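Local coordinates for hypothetical protein (Clostridium sporogenes ATCC 15579, PDB 4QRK) that is of unknown function but is a putative cell adhesion protein built as a right-handed beta-helix that carries a calcium ion, at residues E60-V65 with E71-Q76; S195-G198 with I204-N207. All coordinates share one frame; numbering follows the deposited sequence.

Contact 1 (E60-V65 with E71-Q76)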
loop_
_atom_site.group_PDB
_atom_site.type_symbol
_atom_site.label_atom_id
_atom_site.label_comp_id
_atom_site.label_asym_id
_atom_site.label_seq_id
_atom_site.Cartn_x
_atom_site.Cartn_y
_atom_site.Cartn_z
ATOM N N GLU A 60 17.899 -0.647 1.748
ATOM C CA GLU A 60 18.641 0.357 0.947
ATOM C C GLU A 60 17.686 1.531 0.606
ATOM O O GLU A 60 16.613 1.342 -0.008
ATOM C CB GLU A 60 19.174 -0.295 -0.363
ATOM C CG GLU A 60 20.035 -1.608 -0.208
ATOM C CD GLU A 60 19.938 -2.605 -1.412
ATOM O OE1 GLU A 60 18.858 -3.192 -1.653
ATOM O OE2 GLU A 60 20.947 -2.842 -2.107
ATOM N N ILE A 61 18.044 2.734 0.993
ATOM C CA ILE A 61 17.212 3.887 0.705
ATOM C C ILE A 61 17.878 4.790 -0.323
ATOM O O ILE A 61 19.058 5.047 -0.253
ATOM C CB ILE A 61 16.947 4.745 1.926
ATOM C CG1 ILE A 61 16.194 3.942 2.985
ATOM C CG2 ILE A 61 16.134 5.989 1.537
ATOM C CD1 ILE A 61 15.112 4.754 3.729
ATOM N N LYS A 62 17.089 5.259 -1.274
ATOM C CA LYS A 62 17.540 6.214 -2.256
ATOM C C LYS A 62 16.533 7.336 -2.296
ATOM O O LYS A 62 15.340 7.080 -2.391
ATOM C CB LYS A 62 17.638 5.545 -3.625
ATOM C CG LYS A 62 18.002 6.518 -4.744
ATOM C CD LYS A 62 18.230 5.804 -6.066
ATOM C CE LYS A 62 18.084 6.751 -7.233
ATOM N NZ LYS A 62 18.296 6.057 -8.539
ATOM N N TYR A 63 16.989 8.586 -2.205
ATOM C CA TYR A 63 16.055 9.705 -2.337
ATOM C C TYR A 63 16.629 10.795 -3.228
ATOM O O TYR A 63 17.717 11.272 -2.959
ATOM C CB TYR A 63 15.740 10.300 -0.972
ATOM C CG TYR A 63 14.783 11.470 -1.031
ATOM C CD1 TYR A 63 13.479 11.273 -1.407
ATOM C CD2 TYR A 63 15.177 12.747 -0.680
ATOM C CE1 TYR A 63 12.596 12.273 -1.472
ATOM C CE2 TYR A 63 14.268 13.815 -0.757
ATOM C CZ TYR A 63 12.977 13.555 -1.146
ATOM O OH TYR A 63 12.006 14.528 -1.248
ATOM N N GLU A 64 15.901 11.175 -4.280
ATOM C CA GLU A 64 16.305 12.335 -5.073
ATOM C C GLU A 64 15.096 13.153 -5.400
ATOM O O GLU A 64 13.996 12.644 -5.505
ATOM C CB GLU A 64 17.062 11.945 -6.347
ATOM C CG GLU A 64 16.369 10.935 -7.206
ATOM C CD GLU A 64 17.236 10.432 -8.362
ATOM O OE1 GLU A 64 17.917 11.254 -8.989
ATOM O OE2 GLU A 64 17.219 9.219 -8.660
ATOM N N VAL A 65 15.303 14.445 -5.528
ATOM C CA VAL A 65 14.231 15.331 -5.944
ATOM C C VAL A 65 14.493 15.698 -7.385
ATOM O O VAL A 65 15.488 16.348 -7.678
ATOM C CB VAL A 65 14.226 16.565 -5.114
ATOM C CG1 VAL A 65 13.084 17.480 -5.542
ATOM C CG2 VAL A 65 14.144 16.188 -3.632
ATOM N N GLU A 71 11.506 11.462 -5.263
ATOM C CA GLU A 71 11.542 10.040 -5.563
ATOM C C GLU A 71 12.265 9.283 -4.469
ATOM O O GLU A 71 13.470 9.380 -4.337
ATOM C CB GLU A 71 12.130 9.810 -6.953
ATOM C CG GLU A 71 11.205 10.431 -7.997
ATOM C CD GLU A 71 11.484 10.029 -9.423
ATOM O OE1 GLU A 71 12.477 9.305 -9.675
ATOM O OE2 GLU A 71 10.702 10.467 -10.300
ATOM N N LEU A 72 11.471 8.571 -3.661
ATOM C CA LEU A 72 11.954 7.854 -2.489
ATOM C C LEU A 72 11.788 6.373 -2.728
ATOM O O LEU A 72 10.668 5.869 -2.865
ATOM C CB LEU A 72 11.195 8.280 -1.236
ATOM C CG LEU A 72 11.504 7.629 0.132
ATOM C CD1 LEU A 72 12.968 7.532 0.469
ATOM C CD2 LEU A 72 10.808 8.417 1.177
ATOM N N GLU A 73 12.908 5.673 -2.728
ATOM C CA GLU A 73 12.877 4.259 -2.947
ATOM C C GLU A 73 13.466 3.518 -1.759
ATOM O O GLU A 73 14.543 3.833 -1.275
ATOM C CB GLU A 73 13.658 3.912 -4.204
ATOM C CG GLU A 73 13.641 2.434 -4.495
ATOM C CD GLU A 73 14.284 2.124 -5.819
ATOM O OE1 GLU A 73 15.531 2.256 -5.935
ATOM O OE2 GLU A 73 13.523 1.780 -6.743
ATOM N N ILE A 74 12.771 2.493 -1.315
ATOM C CA ILE A 74 13.273 1.685 -0.213
ATOM C C ILE A 74 13.206 0.246 -0.668
ATOM O O ILE A 74 12.135 -0.245 -1.049
ATOM C CB ILE A 74 12.444 1.866 1.041
ATOM C CG1 ILE A 74 12.107 3.346 1.247
ATOM C CG2 ILE A 74 13.190 1.230 2.240
ATOM C CD1 ILE A 74 11.449 3.658 2.562
ATOM N N SER A 75 14.346 -0.435 -0.630
ATOM C CA SER A 75 14.436 -1.804 -1.117
ATOM C C SER A 75 15.141 -2.747 -0.159
ATOM O O SER A 75 16.165 -2.385 0.413
ATOM C CB SER A 75 15.139 -1.802 -2.471
ATOM O OG SER A 75 14.380 -1.032 -3.374
ATOM N N GLN A 76 14.539 -3.937 0.050
ATOM C CA GLN A 76 15.172 -5.048 0.791
ATOM C C GLN A 76 16.068 -5.702 -0.237
ATOM O O GLN A 76 15.576 -6.061 -1.316
ATOM C CB GLN A 76 14.139 -6.097 1.265
ATOM C CG GLN A 76 14.690 -7.157 2.262
ATOM C CD GLN A 76 13.635 -8.258 2.590
ATOM O OE1 GLN A 76 12.486 -8.147 2.210
ATOM N NE2 GLN A 76 14.038 -9.295 3.293
HETATM O O HOH W 1 16.471 1.553 -2.798
#

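Contact 2 (S195-G198 with I204-N207)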
loop_
_atom_site.group_PDB
_atom_site.type_symbol
_atom_site.label_atom_id
_atom_site.label_comp_id
_atom_site.label_asym_id
_atom_site.label_seq_id
_atom_site.Cartn_x
_atom_site.Cartn_y
_atom_site.Cartn_z
ATOM N N SER A 195 -22.951 4.513 -3.067
ATOM C CA SER A 195 -24.037 5.386 -3.508
ATOM C C SER A 195 -23.484 6.732 -3.991
ATOM O O SER A 195 -24.092 7.364 -4.844
ATOM C CB SER A 195 -25.078 5.571 -2.391
ATOM O OG SER A 195 -24.473 6.054 -1.204
ATOM N N GLN A 196 -22.323 7.163 -3.489
ATOM C CA GLN A 196 -21.756 8.447 -3.941
ATOM C C GLN A 196 -21.133 8.427 -5.342
ATOM O O GLN A 196 -20.893 9.476 -5.934
ATOM C CB GLN A 196 -20.791 9.024 -2.922
ATOM C CG GLN A 196 -21.494 9.700 -1.779
ATOM C CD GLN A 196 -22.189 10.987 -2.195
ATOM O OE1 GLN A 196 -23.400 11.008 -2.355
ATOM N NE2 GLN A 196 -21.430 12.055 -2.364
ATOM N N TYR A 197 -20.884 7.245 -5.888
ATOM C CA TYR A 197 -20.195 7.185 -7.169
ATOM C C TYR A 197 -21.043 7.786 -8.290
ATOM O O TYR A 197 -22.201 7.412 -8.476
ATOM C CB TYR A 197 -19.825 5.769 -7.549
ATOM C CG TYR A 197 -18.978 5.773 -8.781
ATOM C CD1 TYR A 197 -17.613 6.126 -8.713
ATOM C CD2 TYR A 197 -19.529 5.475 -10.023
ATOM C CE1 TYR A 197 -16.843 6.150 -9.844
ATOM C CE2 TYR A 197 -18.762 5.510 -11.161
ATOM C CZ TYR A 197 -17.430 5.843 -11.077
ATOM O OH TYR A 197 -16.689 5.872 -12.230
ATOM N N GLY A 198 -20.440 8.713 -9.022
ATOM C CA GLY A 198 -21.129 9.465 -10.053
ATOM C C GLY A 198 -21.702 10.790 -9.568
ATOM O O GLY A 198 -22.104 11.602 -10.386
ATOM N N ILE A 204 -12.652 7.473 -6.103
ATOM C CA ILE A 204 -11.609 6.451 -6.074
ATOM C C ILE A 204 -11.979 5.338 -7.037
ATOM O O ILE A 204 -13.064 4.745 -6.939
ATOM C CB ILE A 204 -11.398 5.823 -4.669
ATOM C CG1 ILE A 204 -11.493 6.892 -3.606
ATOM C CG2 ILE A 204 -10.044 5.086 -4.650
ATOM C CD1 ILE A 204 -11.117 6.453 -2.148
ATOM N N GLU A 205 -11.097 5.092 -8.003
ATOM C CA GLU A 205 -11.277 4.011 -8.966
ATOM C C GLU A 205 -10.354 2.923 -8.474
ATOM O O GLU A 205 -9.158 3.150 -8.339
ATOM C CB GLU A 205 -10.857 4.427 -10.385
ATOM C CG GLU A 205 -11.724 5.570 -11.018
ATOM C CD GLU A 205 -13.059 5.118 -11.554
ATOM O OE1 GLU A 205 -13.304 3.891 -11.649
ATOM O OE2 GLU A 205 -13.874 6.008 -11.898
ATOM N N VAL A 206 -10.903 1.754 -8.188
ATOM C CA VAL A 206 -10.108 0.673 -7.602
ATOM C C VAL A 206 -10.177 -0.560 -8.482
ATOM O O VAL A 206 -11.260 -1.030 -8.821
ATOM C CB VAL A 206 -10.614 0.338 -6.171
ATOM C CG1 VAL A 206 -9.719 -0.665 -5.525
ATOM C CG2 VAL A 206 -10.658 1.577 -5.299
ATOM N N ASN A 207 -9.021 -1.055 -8.898
ATOM C CA ASN A 207 -8.922 -2.353 -9.529
ATOM C C ASN A 207 -8.220 -3.327 -8.580
ATOM O O ASN A 207 -7.130 -3.032 -8.103
ATOM C CB ASN A 207 -8.194 -2.200 -10.862
ATOM C CG ASN A 207 -9.026 -1.447 -11.885
ATOM O OD1 ASN A 207 -9.006 -0.216 -11.950
ATOM N ND2 ASN A 207 -9.783 -2.189 -12.671
#

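Contact 1 (E60-V65 with E71-Q76)
The beta hairpin of strands 60-66 and 69-75 forms one end of a large mixed sheet of the beta-helix, and Glu-60 to Glu-64 pair with Ser-75 to Glu-71 in antiparallel register. Lys-62 and Glu-73 make a hydrogen-bonded pair: Glu-73 N reaches Lys-62 O at 2.8 Å, almost straight at 175°, and Lys-62 N returns to Glu-73 O at 2.9 Å. Glu-60 with Ser-75 and Glu-64 with Glu-71 repeat the pattern. Between them sit the non-hydrogen-bonded pairs, whose side chains form the apolar face. Here Ile-61 and Ile-74 lie side by side, CD1 to CD1 at 4.0 Å, while Ile-61 CG2 meets Leu-72 CD1 at 3.7 Å. Tyr-63 turns its ring edge to Leu-72, CD1 lying 3.8 Å from Leu-72 CB; the two side chains cross at about a right angle, and the tyrosine OH hydrogen-bonds Pro-19 O. On the other face Lys-62 NZ forms a salt bridge with Glu-64 OE2 at 3.3 Å along its own strand. The hairpin is thus two-sided: Leu-72 and Ile-74 are buried on the apolar face, whereas the acidic face, with Lys-62 probably offsetting part of its charge, is more open to solvent.

Contact 2 (S195-G198 with I204-N207)
Residues 195-198 run through a loop without regular structure, while 204-207 are part of strand 203-210, and the two backbones stay well apart: even the nearest CA atoms, those of Tyr-197 and Ile-204, are 8.7 Å from each other. Two long side chains bridge that gap. Tyr-197 points its CB toward the strand, and with CG anti to the backbone N the ring carries its hydroxyl on to Glu-205. The OH donates to Glu-205 OE2 at 2.8 Å, approaching on the syn side of the carboxylate and 16° out of its plane. Glu-205 OE2 itself lies in the plane of the ring, at its edge, 3.6 Å from Tyr-197 CE1. Ring and carboxylate planes are 89° apart, so the two flat groups are not stacked. A bend in the glutamate chain (chi2 -78°) brings the carboxylate round to the tyrosine. The result is a single polar tie at the surface, from loop to strand. Strand 203-210 runs between strands 147-153 and 167-174: Ile-204 bonds through its backbone to Gly-167 and Lys-169, Glu-205 to Val-147 and Val-149, and the side chains of both Tyr-197 and Glu-205 touch Lys-169.

How the contacts relate
Contact 1 and contact 2 reach the same mixed sheet on opposite sides of the chain's centre, their own centres about 31 Å apart. The hairpin of 60-65 with 71-76 supplies an edge strand and its neighbour, whereas 204-207 belongs to a strand with parallel partners on both flanks, and 195-198 is a loop that reaches it through one tyrosine. Their extent differs accordingly: contact 1 buries 531 Å² between two paired strands, with apolar side chains on one face and mostly charged ones on the other, while contact 2 buries 91 Å² at the surface. Backbone pairing dominates the first. In the second, one side-chain bond does the joining, and the strand's backbone is engaged by other strands.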